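Local atomic coordinates of proximal thread matrix protein 1 (Mytilus galloprovincialis, PDB entry 4CN9), a protein that probably binds collagen in the proximal threads of the mussel byssus, through tandem von Willebrand factor type A domains, and carries zinc ions. Residues Val104-Asn117 and Gly145-Gly159. Residues are numbered along the deposited sequence; the frame is centred on the assembly and turned at random.
Sequences VQFSQGVKTAFPLN and GLKHVRENSFSGAEG
The edge hairpin of a von Willebrand factor A domain, strands 104-106 and 110-112, packs here against helix 145-153, with H148 meeting V110 and T112. Methyl CG1 of V110 sits over one face of the H148 ring, 3.7 Å from its centroid, in a CH-pi contact. At the ring edge, NE2 of H148 donates to OG1 of T112 at 2.9 Å and 161°, close to the ring plane. CG anti to the backbone N (chi1 -178°) carries the ring out to where NE2 meets T112. The other methyl of V110, CG2, rests 3.7 Å from CA of G145. F106 CB also comes close to this CA, an approach the glycine permits by having no side chain. The strands belong to the six-stranded mixed sheet of the Rossmann-like fold, where 110-112 is the outermost antiparallel strand. The side chain of F106 lies about 4 Å from that of D61, a MIDAS residue that does not bind the zinc in this model; S63, S65 and D174 do. Further along, two waters bridge the segments. One joins T112 OG1, S153 OG and E158 OE1. The other accepts from L116 N and donates to S153 O and E158 OE1, so this carboxylate oxygen receives two water bonds. Methyl CD1 of L116 touches the carbonyl O of S153 at 3.3 Å and makes an apolar contact with F154 CD1. N117 N makes a weak 3.1 Å hydrogen bond to E158 O, beside G159, whose bare CA approaches N117 CA to 4.7 Å.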
loop_
_atom_site.group_PDB
_atom_site.type_symbol
_atom_site.label_atom_id
_atom_site.label_comp_id
_atom_site.label_asym_id
_atom_site.label_seq_id
_atom_site.Cartn_x
_atom_site.Cartn_y
_atom_site.Cartn_z
ATOM N N VAL A 104 18.476 -11.651 -4.114
ATOM C CA VAL A 104 19.200 -10.751 -4.987
ATOM C C VAL A 104 19.919 -9.712 -4.141
ATOM O O VAL A 104 19.291 -9.031 -3.315
ATOM C CB VAL A 104 18.202 -10.049 -5.921
ATOM C CG1 VAL A 104 18.868 -8.918 -6.688
ATOM C CG2 VAL A 104 17.565 -11.077 -6.850
ATOM N N GLN A 105 21.237 -9.621 -4.309
ATOM C CA GLN A 105 22.046 -8.636 -3.583
ATOM C C GLN A 105 22.131 -7.351 -4.393
ATOM O O GLN A 105 22.198 -7.384 -5.620
ATOM C CB GLN A 105 23.467 -9.163 -3.317
ATOM C CG GLN A 105 23.534 -10.466 -2.557
ATOM C CD GLN A 105 24.888 -11.202 -2.707
ATOM O OE1 GLN A 105 24.926 -12.405 -2.959
ATOM N NE2 GLN A 105 25.981 -10.480 -2.539
ATOM N N PHE A 106 22.132 -6.215 -3.714
ATOM C CA PHE A 106 22.226 -4.935 -4.405
ATOM C C PHE A 106 22.986 -3.912 -3.568
ATOM O O PHE A 106 22.838 -3.856 -2.334
ATOM C CB PHE A 106 20.824 -4.395 -4.749
ATOM C CG PHE A 106 20.150 -3.684 -3.597
ATOM C CD1 PHE A 106 19.421 -4.396 -2.651
ATOM C CD2 PHE A 106 20.275 -2.311 -3.451
ATOM C CE1 PHE A 106 18.826 -3.744 -1.570
ATOM C CE2 PHE A 106 19.689 -1.648 -2.374
ATOM C CZ PHE A 106 18.963 -2.362 -1.438
ATOM N N SER A 107 23.825 -3.129 -4.251
ATOM C CA SER A 107 24.431 -1.924 -3.695
ATOM C C SER A 107 25.015 -1.152 -4.877
ATOM O O SER A 107 24.341 -0.300 -5.477
ATOM C CB SER A 107 25.493 -2.210 -2.603
ATOM O OG SER A 107 26.444 -3.200 -2.959
ATOM N N GLN A 108 26.255 -1.467 -5.223
ATOM C CA GLN A 108 26.794 -1.075 -6.509
ATOM C C GLN A 108 26.482 -2.230 -7.477
ATOM O O GLN A 108 27.032 -3.340 -7.387
ATOM C CB GLN A 108 28.296 -0.769 -6.403
ATOM C CG GLN A 108 28.906 -0.216 -7.687
ATOM C CD GLN A 108 29.241 -1.313 -8.674
ATOM O OE1 GLN A 108 30.065 -2.186 -8.389
ATOM N NE2 GLN A 108 28.584 -1.293 -9.831
ATOM N N GLY A 109 25.538 -1.978 -8.368
ATOM C CA GLY A 109 24.970 -3.040 -9.175
ATOM C C GLY A 109 24.220 -4.101 -8.375
ATOM O O GLY A 109 24.013 -4.007 -7.157
ATOM N N VAL A 110 23.839 -5.154 -9.081
ATOM C CA VAL A 110 22.994 -6.179 -8.531
ATOM C C VAL A 110 23.576 -7.534 -8.866
ATOM O O VAL A 110 24.000 -7.756 -9.990
ATOM C CB VAL A 110 21.577 -6.075 -9.142
ATOM C CG1 VAL A 110 20.686 -7.137 -8.594
ATOM C CG2 VAL A 110 20.991 -4.686 -8.884
ATOM N N LYS A 111 23.584 -8.432 -7.897
ATOM C CA LYS A 111 24.000 -9.823 -8.123
ATOM C C LYS A 111 22.898 -10.764 -7.628
ATOM O O LYS A 111 22.469 -10.655 -6.488
ATOM C CB LYS A 111 25.287 -10.109 -7.356
ATOM C CG LYS A 111 25.769 -11.534 -7.489
ATOM C CD LYS A 111 26.898 -11.884 -6.533
ATOM C CE LYS A 111 27.189 -13.398 -6.615
ATOM N NZ LYS A 111 28.323 -13.826 -5.749
ATOM N N THR A 112 22.432 -11.673 -8.478
ATOM C CA THR A 112 21.509 -12.707 -8.036
ATOM C C THR A 112 22.286 -13.734 -7.246
ATOM O O THR A 112 23.202 -14.344 -7.777
ATOM C CB THR A 112 20.791 -13.378 -9.217
ATOM O OG1 THR A 112 19.874 -12.441 -9.802
ATOM C CG2 THR A 112 20.018 -14.604 -8.759
ATOM N N ALA A 113 21.959 -13.900 -5.966
ATOM C CA ALA A 113 22.624 -14.930 -5.162
ATOM C C ALA A 113 22.159 -16.305 -5.621
ATOM O O ALA A 113 22.962 -17.208 -5.849
ATOM C CB ALA A 113 22.351 -14.737 -3.678
ATOM N N PHE A 114 20.851 -16.466 -5.748
ATOM C CA PHE A 114 20.289 -17.665 -6.357
ATOM C C PHE A 114 18.870 -17.353 -6.816
ATOM O O PHE A 114 18.179 -16.529 -6.205
ATOM C CB PHE A 114 20.337 -18.877 -5.411
ATOM C CG PHE A 114 19.681 -18.653 -4.066
ATOM C CD1 PHE A 114 18.326 -18.888 -3.886
ATOM C CD2 PHE A 114 20.428 -18.216 -2.983
ATOM C CE1 PHE A 114 17.728 -18.685 -2.649
ATOM C CE2 PHE A 114 19.845 -18.016 -1.760
ATOM C CZ PHE A 114 18.488 -18.248 -1.588
ATOM N N PRO A 115 18.452 -17.963 -7.930
ATOM C CA PRO A 115 17.105 -17.790 -8.477
ATOM C C PRO A 115 16.049 -18.639 -7.759
ATOM O O PRO A 115 16.391 -19.553 -7.009
ATOM C CB PRO A 115 17.259 -18.277 -9.920
ATOM C CG PRO A 115 18.336 -19.310 -9.841
ATOM C CD PRO A 115 19.293 -18.819 -8.794
ATOM N N LEU A 116 14.778 -18.330 -8.011
ATOM C CA LEU A 116 13.650 -19.098 -7.472
ATOM C C LEU A 116 13.769 -20.608 -7.720
ATOM O O LEU A 116 13.385 -21.409 -6.879
ATOM C CB LEU A 116 12.336 -18.597 -8.090
ATOM C CG LEU A 116 11.885 -17.193 -7.675
ATOM C CD1 LEU A 116 10.865 -16.675 -8.672
ATOM C CD2 LEU A 116 11.307 -17.179 -6.263
ATOM N N ASN A 117 14.277 -21.002 -8.886
ATOM C CA ASN A 117 14.259 -22.421 -9.232
ATOM C C ASN A 117 15.518 -23.185 -8.843
ATOM O O ASN A 117 15.640 -24.355 -9.177
ATOM C CB ASN A 117 13.937 -22.630 -10.723
ATOM C CG ASN A 117 14.971 -22.016 -11.655
ATOM O OD1 ASN A 117 16.022 -21.525 -11.227
ATOM N ND2 ASN A 117 14.677 -22.057 -12.957
ATOM N N GLY A 145 18.029 -2.437 -8.283
ATOM C CA GLY A 145 17.608 -3.700 -7.692
ATOM C C GLY A 145 16.177 -4.060 -8.071
ATOM O O GLY A 145 15.899 -5.192 -8.481
ATOM N N LEU A 146 15.263 -3.099 -7.943
ATOM C CA LEU A 146 13.857 -3.328 -8.263
ATOM C C LEU A 146 13.662 -3.685 -9.742
ATOM O O LEU A 146 12.845 -4.532 -10.075
ATOM C CB LEU A 146 13.024 -2.095 -7.903
ATOM C CG LEU A 146 12.918 -1.811 -6.403
ATOM C CD1 LEU A 146 12.353 -0.419 -6.128
ATOM C CD2 LEU A 146 12.074 -2.871 -5.725
ATOM N N LYS A 147 14.416 -3.019 -10.608
ATOM C CA LYS A 147 14.386 -3.276 -12.047
ATOM C C LYS A 147 14.853 -4.696 -12.335
ATOM O O LYS A 147 14.215 -5.446 -13.082
ATOM C CB LYS A 147 15.304 -2.279 -12.749
ATOM C CG LYS A 147 15.375 -2.418 -14.268
ATOM C CD LYS A 147 16.388 -1.418 -14.836
ATOM C CE LYS A 147 16.845 -1.806 -16.227
ATOM N NZ LYS A 147 15.761 -1.617 -17.216
ATOM N N HIS A 148 15.976 -5.070 -11.736
ATOM C CA HIS A 148 16.502 -6.426 -11.902
ATOM C C HIS A 148 15.471 -7.488 -11.473
ATOM O O HIS A 148 15.289 -8.523 -12.134
ATOM C CB HIS A 148 17.797 -6.560 -11.100
ATOM C CG HIS A 148 18.458 -7.897 -11.228
ATOM N ND1 HIS A 148 19.445 -8.155 -12.154
ATOM C CD2 HIS A 148 18.278 -9.052 -10.541
ATOM C CE1 HIS A 148 19.853 -9.405 -12.027
ATOM N NE2 HIS A 148 19.160 -9.972 -11.056
ATOM N N VAL A 149 14.784 -7.225 -10.366
ATOM C CA VAL A 149 13.770 -8.148 -9.862
ATOM C C VAL A 149 12.601 -8.278 -10.852
ATOM O O VAL A 149 12.151 -9.379 -11.156
ATOM C CB VAL A 149 13.283 -7.727 -8.451
ATOM C CG1 VAL A 149 12.026 -8.476 -8.070
ATOM C CG2 VAL A 149 14.391 -7.969 -7.416
ATOM N N ARG A 150 12.127 -7.155 -11.372
ATOM C CA ARG A 150 11.051 -7.192 -12.364
ATOM C C ARG A 150 11.460 -7.929 -13.654
ATOM O O ARG A 150 10.714 -8.752 -14.166
ATOM C CB ARG A 150 10.603 -5.772 -12.708
ATOM C CG ARG A 150 9.494 -5.730 -13.755
ATOM C CD ARG A 150 9.042 -4.306 -14.042
ATOM N NE ARG A 150 10.154 -3.387 -14.287
ATOM C CZ ARG A 150 10.726 -3.171 -15.474
ATOM N NH1 ARG A 150 10.313 -3.817 -16.555
ATOM N NH2 ARG A 150 11.722 -2.297 -15.579
ATOM N N GLU A 151 12.653 -7.638 -14.162
ATOM C CA GLU A 151 13.083 -8.145 -15.459
ATOM C C GLU A 151 13.654 -9.576 -15.413
ATOM O O GLU A 151 13.531 -10.323 -16.376
ATOM C CB GLU A 151 14.122 -7.187 -16.075
ATOM C CG GLU A 151 13.562 -5.798 -16.406
ATOM C CD GLU A 151 14.577 -4.844 -17.059
ATOM O OE1 GLU A 151 15.796 -5.088 -16.996
ATOM O OE2 GLU A 151 14.140 -3.829 -17.638
ATOM N N ASN A 152 14.276 -9.959 -14.304
ATOM C CA ASN A 152 14.944 -11.258 -14.218
ATOM C C ASN A 152 14.346 -12.207 -13.186
ATOM O O ASN A 152 14.058 -13.369 -13.492
ATOM C CB ASN A 152 16.433 -11.080 -13.896
ATOM C CG ASN A 152 17.204 -10.409 -15.021
ATOM O OD1 ASN A 152 16.666 -9.591 -15.760
ATOM N ND2 ASN A 152 18.474 -10.765 -15.155
ATOM N N SER A 153 14.170 -11.716 -11.961
ATOM C CA SER A 153 13.892 -12.592 -10.818
ATOM C C SER A 153 12.576 -13.346 -10.923
ATOM O O SER A 153 12.484 -14.489 -10.470
ATOM C CB SER A 153 13.904 -11.801 -9.515
ATOM O OG SER A 153 15.112 -11.114 -9.353
ATOM N N PHE A 154 11.555 -12.705 -11.483
ATOM C CA PHE A 154 10.252 -13.340 -11.638
ATOM C C PHE A 154 10.039 -13.899 -13.035
ATOM O O PHE A 154 8.938 -14.351 -13.359
ATOM C CB PHE A 154 9.141 -12.347 -11.299
ATOM C CG PHE A 154 8.991 -12.097 -9.830
ATOM C CD1 PHE A 154 8.545 -13.107 -8.985
ATOM C CD2 PHE A 154 9.313 -10.875 -9.286
ATOM C CE1 PHE A 154 8.401 -12.881 -7.616
ATOM C CE2 PHE A 154 9.168 -10.642 -7.922
ATOM C CZ PHE A 154 8.720 -11.653 -7.087
ATOM N N SER A 155 11.086 -13.901 -13.865
ATOM C CA SER A 155 10.924 -14.400 -15.238
ATOM C C SER A 155 10.798 -15.918 -15.265
ATOM O O SER A 155 11.287 -16.609 -14.372
ATOM C CB SER A 155 12.081 -13.945 -16.144
ATOM O OG SER A 155 13.313 -14.569 -15.801
ATOM N N GLY A 156 10.136 -16.428 -16.301
ATOM C CA GLY A 156 10.102 -17.853 -16.565
ATOM C C GLY A 156 11.475 -18.496 -16.468
ATOM O O GLY A 156 11.621 -19.588 -15.935
ATOM N N ALA A 157 12.491 -17.814 -16.977
ATOM C CA ALA A 157 13.840 -18.382 -17.038
ATOM C C ALA A 157 14.428 -18.659 -15.649
ATOM O O ALA A 157 15.296 -19.524 -15.506
ATOM C CB ALA A 157 14.756 -17.457 -17.819
ATOM N N GLU A 158 13.977 -17.921 -14.632
ATOM C CA GLU A 158 14.475 -18.118 -13.266
ATOM C C GLU A 158 13.468 -18.862 -12.381
ATOM O O GLU A 158 13.687 -19.006 -11.178
ATOM C CB GLU A 158 14.871 -16.777 -12.619
ATOM C CG GLU A 158 16.036 -16.068 -13.327
ATOM C CD GLU A 158 16.750 -15.026 -12.457
ATOM O OE1 GLU A 158 16.560 -14.999 -11.215
ATOM O OE2 GLU A 158 17.526 -14.232 -13.026
ATOM N N GLY A 159 12.367 -19.329 -12.971
ATOM C CA GLY A 159 11.405 -20.142 -12.243
ATOM C C GLY A 159 10.111 -19.441 -11.864
ATOM O O GLY A 159 9.234 -20.034 -11.228
HETATM O O HOH W 1 17.222 -13.115 -9.574
HETATM O O HOH W 2 14.700 -15.715 -9.397
#